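PDB 5DL5: membrane protein from Acinetobacter baumannii AB307-0294, which probably forms an outer membrane channel of the OprD porin family, through which small polar molecules, apparently including antibiotics, can enter the cell. Local coordinates for residues Y38-K43 with D49-A54; P96-N99 with A103-H106. All coordinates share one frame; numbering follows the deposited sequence.

Interaction 1 (Y38-K43 with D49-A54); sequences YLTRDK and DTSSVA. With C8E ((hydroxyethyloxy)tri(ethyloxy)octane), chain B.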
loop_
_atom_site.group_PDB
_atom_site.type_symbol
_atom_site.label_atom_id
_atom_site.label_comp_id
_atom_site.label_asym_id
_atom_site.label_seq_id
_atom_site.Cartn_x
_atom_site.Cartn_y
_atom_site.Cartn_z
ATOM N N TYR A 38 -14.885 -7.601 -4.815
ATOM C CA TYR A 38 -15.367 -8.764 -4.121
ATOM C C TYR A 38 -14.188 -9.249 -3.308
ATOM O O TYR A 38 -13.114 -9.510 -3.911
ATOM C CB TYR A 38 -15.617 -9.790 -5.182
ATOM C CG TYR A 38 -16.120 -11.129 -4.712
ATOM C CD1 TYR A 38 -15.246 -12.133 -4.296
ATOM C CD2 TYR A 38 -17.474 -11.435 -4.749
ATOM C CE1 TYR A 38 -15.710 -13.377 -3.884
ATOM C CE2 TYR A 38 -17.946 -12.681 -4.325
ATOM C CZ TYR A 38 -17.041 -13.632 -3.894
ATOM O OH TYR A 38 -17.532 -14.835 -3.473
ATOM N N LEU A 39 -14.345 -9.390 -1.989
ATOM C CA LEU A 39 -13.302 -9.935 -1.152
ATOM C C LEU A 39 -13.991 -10.761 -0.069
ATOM O O LEU A 39 -14.826 -10.260 0.688
ATOM C CB LEU A 39 -12.467 -8.797 -0.541
ATOM C CG LEU A 39 -11.151 -9.126 0.174
ATOM C CD1 LEU A 39 -10.211 -7.860 0.337
ATOM C CD2 LEU A 39 -11.375 -9.877 1.456
ATOM N N THR A 40 -13.649 -12.034 -0.014
ATOM C CA THR A 40 -14.155 -12.920 1.012
ATOM C C THR A 40 -13.005 -13.678 1.689
ATOM O O THR A 40 -12.035 -14.127 1.046
ATOM C CB THR A 40 -15.116 -14.008 0.397
ATOM O OG1 THR A 40 -14.368 -14.906 -0.421
ATOM C CG2 THR A 40 -16.272 -13.394 -0.449
ATOM N N ARG A 41 -13.165 -13.934 2.969
ATOM C CA ARG A 41 -12.247 -14.759 3.792
ATOM C C ARG A 41 -13.090 -15.767 4.594
ATOM O O ARG A 41 -13.946 -15.362 5.444
ATOM C CB ARG A 41 -11.596 -13.860 4.805
ATOM C CG ARG A 41 -10.596 -12.910 4.159
ATOM C CD ARG A 41 -9.470 -12.393 5.101
ATOM N NE ARG A 41 -8.681 -11.435 4.319
ATOM C CZ ARG A 41 -7.801 -10.575 4.805
ATOM N NH1 ARG A 41 -7.606 -10.496 6.058
ATOM N NH2 ARG A 41 -7.162 -9.768 4.013
ATOM N N ASP A 42 -12.885 -17.062 4.288
ATOM C CA ASP A 42 -13.502 -18.179 4.985
ATOM C C ASP A 42 -12.546 -18.663 6.029
ATOM O O ASP A 42 -11.413 -19.035 5.708
ATOM C CB ASP A 42 -13.806 -19.290 3.992
ATOM C CG ASP A 42 -14.817 -18.823 2.916
ATOM O OD1 ASP A 42 -15.405 -17.711 3.015
ATOM O OD2 ASP A 42 -15.012 -19.534 1.914
ATOM N N LYS A 43 -12.955 -18.644 7.272
ATOM C CA LYS A 43 -12.069 -19.002 8.405
ATOM C C LYS A 43 -12.607 -20.263 9.149
ATOM O O LYS A 43 -13.666 -20.743 8.833
ATOM C CB LYS A 43 -11.858 -17.779 9.271
ATOM C CG LYS A 43 -11.372 -16.546 8.482
ATOM C CD LYS A 43 -10.440 -15.798 9.392
ATOM C CE LYS A 43 -10.042 -14.448 8.847
ATOM N NZ LYS A 43 -9.409 -13.685 9.911
ATOM N N ASP A 49 -16.026 -15.124 9.440
ATOM C CA ASP A 49 -15.958 -15.059 7.993
ATOM C C ASP A 49 -16.337 -13.644 7.517
ATOM O O ASP A 49 -17.222 -13.010 8.115
ATOM C CB ASP A 49 -16.930 -16.042 7.379
ATOM C CG ASP A 49 -16.460 -17.484 7.463
ATOM O OD1 ASP A 49 -15.422 -17.846 8.087
ATOM O OD2 ASP A 49 -17.196 -18.274 6.871
ATOM N N THR A 50 -15.623 -13.133 6.511
ATOM C CA THR A 50 -15.943 -11.835 5.997
ATOM C C THR A 50 -16.283 -12.031 4.500
ATOM O O THR A 50 -15.783 -12.951 3.802
ATOM C CB THR A 50 -14.873 -10.802 6.240
ATOM O OG1 THR A 50 -13.646 -11.299 5.705
ATOM C CG2 THR A 50 -14.757 -10.350 7.794
ATOM N N SER A 51 -17.189 -11.185 4.046
ATOM C CA SER A 51 -17.545 -11.049 2.606
ATOM C C SER A 51 -17.988 -9.628 2.322
ATOM O O SER A 51 -18.902 -9.114 2.994
ATOM C CB SER A 51 -18.672 -12.018 2.249
ATOM O OG SER A 51 -19.120 -11.698 0.897
ATOM N N SER A 52 -17.330 -8.985 1.363
ATOM C CA SER A 52 -17.516 -7.610 1.043
ATOM C C SER A 52 -17.638 -7.498 -0.462
ATOM O O SER A 52 -16.720 -7.890 -1.190
ATOM C CB SER A 52 -16.378 -6.694 1.568
ATOM O OG SER A 52 -16.267 -6.830 3.004
ATOM N N VAL A 53 -18.762 -6.915 -0.942
ATOM C CA VAL A 53 -18.954 -6.687 -2.390
ATOM C C VAL A 53 -19.462 -5.265 -2.578
ATOM O O VAL A 53 -20.387 -4.824 -1.815
ATOM C CB VAL A 53 -19.915 -7.680 -3.070
ATOM C CG1 VAL A 53 -19.823 -7.538 -4.590
ATOM C CG2 VAL A 53 -19.659 -9.133 -2.658
ATOM N N ALA A 54 -18.856 -4.535 -3.565
ATOM C CA ALA A 54 -19.084 -3.120 -3.770
ATOM C C ALA A 54 -18.642 -2.580 -5.152
ATOM O O ALA A 54 -17.930 -3.283 -5.890
ATOM C CB ALA A 54 -18.442 -2.327 -2.622
HETATM C C6 C8E B . -12.884 -3.099 10.961
HETATM C C7 C8E B . -13.129 -4.159 9.850
HETATM C C8 C8E B . -12.900 -5.636 10.248
HETATM O O9 C8E B . -12.354 -6.492 9.180
HETATM C C10 C8E B . -11.132 -7.043 9.658
HETATM C C11 C8E B . -9.977 -6.060 9.400
HETATM O O12 C8E B . -8.726 -6.713 9.398
HETATM C C13 C8E B . -8.501 -7.703 8.384
HETATM C C14 C8E B . -7.797 -7.101 7.197
HETATM O O15 C8E B . -6.645 -7.822 6.768
HETATM C C16 C8E B . -5.599 -8.093 7.712
HETATM C C17 C8E B . -4.319 -8.057 6.879
HETATM O O18 C8E B . -4.709 -8.450 5.528
HETATM C C19 C8E B . -4.017 -7.766 4.474
HETATM C C20 C8E B . -4.422 -8.385 3.147
HETATM O O21 C8E B . -3.640 -8.036 1.969
HETATM O O HOH W 1 -14.368 -8.718 3.119
#

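Interaction 2 (P96-N99 with A103-H106); sequences PKHN and AYDH. With C8E ((hydroxyethyloxy)tri(ethyloxy)octane), chain B; C8E ((hydroxyethyloxy)tri(ethyloxy)octane), chain C; PO4 (phosphate ion), chain E.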
loop_
_atom_site.group_PDB
_atom_site.type_symbol
_atom_site.label_atom_id
_atom_site.label_comp_id
_atom_site.label_asym_id
_atom_site.label_seq_id
_atom_site.Cartn_x
_atom_site.Cartn_y
_atom_site.Cartn_z
ATOM N N PRO A 96 -17.360 1.024 4.586
ATOM C CA PRO A 96 -17.642 1.627 5.891
ATOM C C PRO A 96 -18.767 0.916 6.633
ATOM O O PRO A 96 -19.739 0.498 5.978
ATOM C CB PRO A 96 -18.101 3.037 5.554
ATOM C CG PRO A 96 -17.556 3.312 4.170
ATOM C CD PRO A 96 -17.470 1.990 3.456
ATOM N N LYS A 97 -18.707 0.952 7.957
ATOM C CA LYS A 97 -19.627 0.254 8.834
ATOM C C LYS A 97 -20.216 1.244 9.834
ATOM O O LYS A 97 -19.571 2.252 10.194
ATOM C CB LYS A 97 -18.940 -0.952 9.537
ATOM C CG LYS A 97 -18.778 -2.132 8.583
ATOM C CD LYS A 97 -18.427 -3.459 9.241
ATOM C CE LYS A 97 -16.942 -3.628 9.286
ATOM N NZ LYS A 97 -16.609 -4.982 9.710
ATOM N N HIS A 98 -21.513 1.082 10.130
ATOM C CA HIS A 98 -22.187 1.879 11.118
ATOM C C HIS A 98 -21.784 1.308 12.467
ATOM O O HIS A 98 -21.218 0.206 12.555
ATOM C CB HIS A 98 -23.700 1.729 10.988
ATOM C CG HIS A 98 -24.280 2.335 9.748
ATOM N ND1 HIS A 98 -24.505 3.683 9.618
ATOM C CD2 HIS A 98 -24.711 1.770 8.588
ATOM C CE1 HIS A 98 -25.089 3.931 8.453
ATOM N NE2 HIS A 98 -25.218 2.785 7.801
ATOM N N ASN A 99 -22.170 2.011 13.512
ATOM C CA ASN A 99 -21.848 1.607 14.899
ATOM C C ASN A 99 -22.387 0.234 15.252
ATOM O O ASN A 99 -21.688 -0.507 15.940
ATOM C CB ASN A 99 -22.346 2.663 15.911
ATOM C CG ASN A 99 -21.959 4.060 15.491
ATOM O OD1 ASN A 99 -21.726 4.306 14.294
ATOM N ND2 ASN A 99 -21.886 4.977 16.430
ATOM N N ALA A 103 -23.242 -2.699 7.193
ATOM C CA ALA A 103 -22.585 -1.988 6.133
ATOM C C ALA A 103 -23.277 -0.683 5.726
ATOM O O ALA A 103 -24.435 -0.635 5.719
ATOM C CB ALA A 103 -22.405 -2.904 4.983
ATOM N N TYR A 104 -22.556 0.388 5.416
ATOM C CA TYR A 104 -23.101 1.565 4.773
ATOM C C TYR A 104 -23.647 1.181 3.401
ATOM O O TYR A 104 -23.035 0.444 2.615
ATOM C CB TYR A 104 -22.064 2.647 4.545
ATOM C CG TYR A 104 -21.977 3.655 5.666
ATOM C CD1 TYR A 104 -21.554 3.265 6.934
ATOM C CD2 TYR A 104 -22.470 4.956 5.488
ATOM C CE1 TYR A 104 -21.457 4.189 7.937
ATOM C CE2 TYR A 104 -22.535 5.872 6.547
ATOM C CZ TYR A 104 -21.964 5.476 7.750
ATOM O OH TYR A 104 -21.951 6.324 8.786
ATOM N N ASP A 105 -24.776 1.735 3.077
ATOM C CA ASP A 105 -25.390 1.393 1.770
ATOM C C ASP A 105 -24.555 2.103 0.650
ATOM O O ASP A 105 -24.400 1.581 -0.416
ATOM C CB ASP A 105 -26.788 1.964 1.679
ATOM C CG ASP A 105 -27.522 1.392 0.468
ATOM O OD1 ASP A 105 -27.470 0.143 0.260
ATOM O OD2 ASP A 105 -28.052 2.190 -0.338
ATOM N N HIS A 106 -24.202 3.356 0.840
ATOM C CA HIS A 106 -23.525 4.161 -0.175
ATOM C C HIS A 106 -22.687 5.217 0.582
ATOM O O HIS A 106 -22.970 5.508 1.738
ATOM C CB HIS A 106 -24.440 4.849 -1.213
ATOM C CG HIS A 106 -25.591 5.640 -0.612
ATOM N ND1 HIS A 106 -25.489 6.981 -0.243
ATOM C CD2 HIS A 106 -26.826 5.258 -0.251
ATOM C CE1 HIS A 106 -26.623 7.374 0.316
ATOM N NE2 HIS A 106 -27.473 6.371 0.259
HETATM C C6 C8E B . -12.884 -3.099 10.961
HETATM C C7 C8E B . -13.129 -4.159 9.850
HETATM C C8 C8E B . -12.900 -5.636 10.248
HETATM O O9 C8E B . -12.354 -6.492 9.180
HETATM C C10 C8E B . -11.132 -7.043 9.658
HETATM C C11 C8E B . -9.977 -6.060 9.400
HETATM O O12 C8E B . -8.726 -6.713 9.398
HETATM C C13 C8E B . -8.501 -7.703 8.384
HETATM C C14 C8E B . -7.797 -7.101 7.197
HETATM O O15 C8E B . -6.645 -7.822 6.768
HETATM C C16 C8E B . -5.599 -8.093 7.712
HETATM C C17 C8E B . -4.319 -8.057 6.879
HETATM O O18 C8E B . -4.709 -8.450 5.528
HETATM C C19 C8E B . -4.017 -7.766 4.474
HETATM C C20 C8E B . -4.422 -8.385 3.147
HETATM O O21 C8E B . -3.640 -8.036 1.969
HETATM C C8 C8E C . -22.714 9.533 -0.663
HETATM O O9 C8E C . -23.380 8.873 -1.735
HETATM C C10 C8E C . -22.560 8.143 -2.675
HETATM C C11 C8E C . -23.335 7.789 -3.938
HETATM O O12 C8E C . -22.475 7.268 -4.965
HETATM C C13 C8E C . -22.586 7.927 -6.240
HETATM C C14 C8E C . -21.807 7.226 -7.359
HETATM O O15 C8E C . -22.067 5.838 -7.275
HETATM C C16 C8E C . -21.061 4.950 -7.781
HETATM C C17 C8E C . -20.972 5.078 -9.275
HETATM O O18 C8E C . -20.473 3.840 -9.803
HETATM C C19 C8E C . -21.542 3.060 -10.359
HETATM C C20 C8E C . -21.453 2.963 -11.834
HETATM O O21 C8E C . -22.339 1.893 -12.152
HETATM P P PO4 E . -26.742 4.597 4.701
HETATM O O1 PO4 E . -26.519 5.620 5.813
HETATM O O2 PO4 E . -28.220 4.508 4.276
HETATM O O3 PO4 E . -26.346 3.212 5.232
HETATM O O4 PO4 E . -25.917 4.995 3.469
#

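Interaction 1 (Y38-K43 with D49-A54)
L39 and R41 pair with S52 and T50 through four backbone hydrogen bonds, joining two strand segments that run antiparallel at 172°. L39 N gives to S52 O and R41 N to T50 O, both at 2.9 Å, each answered by a reverse bond. T40–S51, a non-hydrogen-bonded pair, lies between them, and a second, Y38–V53, follows beyond L39–S52, away from the turn. Toward the turn, D49 extends the ladder: K43 N reaches OD1 of D49 at 2.7 Å, nearly straight at 169° but from above the carboxylate plane. OD2 of D49 lies 4.3 Å from OD1 of D42, like charges that may slightly raise one pKa, though the K43 N bond would partly offset this for D49.

On the face of Y38, T40, S51 and V53 the contacts are van der Waals ones: CG2 of V53 meets CD2 of Y38 obliquely at 3.8 Å, an apolar pair, and the methyl CG2 of T40 rests against OG of S51. Beta-branched T40 and V53 and aromatic Y38 suit an extended, partly exposed surface.

The face of L39, R41, T50 and S52 is more polar. CB of R41 packs against OG1 of T50 at 3.4 Å, the hydroxyl itself bonding N92. With its chain extended from CG to NE, R41 carries its guanidinium to the bound detergent C8E, where NH1 donates to O15 at 2.9 Å and NH2 to O18. A water joins L39 O to OG of S52, which also meets G91.

The contact is the turn end of the hairpin formed by strands 29-43 and 50-62. On its far edge strand 29-43 bonds strand 416-428, the first-to-last closure expected of a barrel, and R41 forms a salt bridge with E418 there.

Interaction 2 (P96-N99 with A103-H106)
K97 and A103 sit abreast in a single backbone bridge, and next to it Y104 N donates to P96 O at 2.9 Å in an almost straight bond of 175°. The Y104 ring lies between two neighbours. On one face lies the imidazole of H98 in an offset stack, with centroids 3.9 Å apart and planes at 13°; CE1 of H98 stands over the centre of the phenol ring. From the opposite side of the ring plane CB of P96 approaches CD1 of Y104 at 3.7 Å. Proline, lacking a backbone N-H, suits this irregular position, where its carbonyl does the bonding.

Both segments belong to the long loop between barrel strands 70-83 and 106-118, and P96 and Y104 also touch I176 of another loop. H98 turns its edge to a phosphate ion, probably from the crystallisation liquor: NE2 donates to O3 at 2.8 Å, and the backbone N of D105 grips the same oxygen at 3.0 Å. The anion would tend to favour a protonated imidazole. The side chain of K97 leaves its backbone away from 103-106, and its bend at chi3 brings NZ to the carbonyl of A90 and alongside C7 of the detergent C8E.

Overall arrangement
Interaction 1 closes before interaction 2 opens along the chain, with strand 70-83 lying between them. Their centres are about 15 Å apart and their nearest atoms about 6 Å, so the two do not touch, yet they lie on the same side of the chain's centre. Interaction 1 is regular barrel wall at the turn of the first hairpin, whereas 96-99 with 103-106 is irregular loop leading into strand 106-118. The loop's earlier residues hydrogen-bond to residues 50-53, and one C8E molecule touches both contacts. This fits a channel whose strands form the wall while folded loops line or narrow its passage, as in other OprD-family porins.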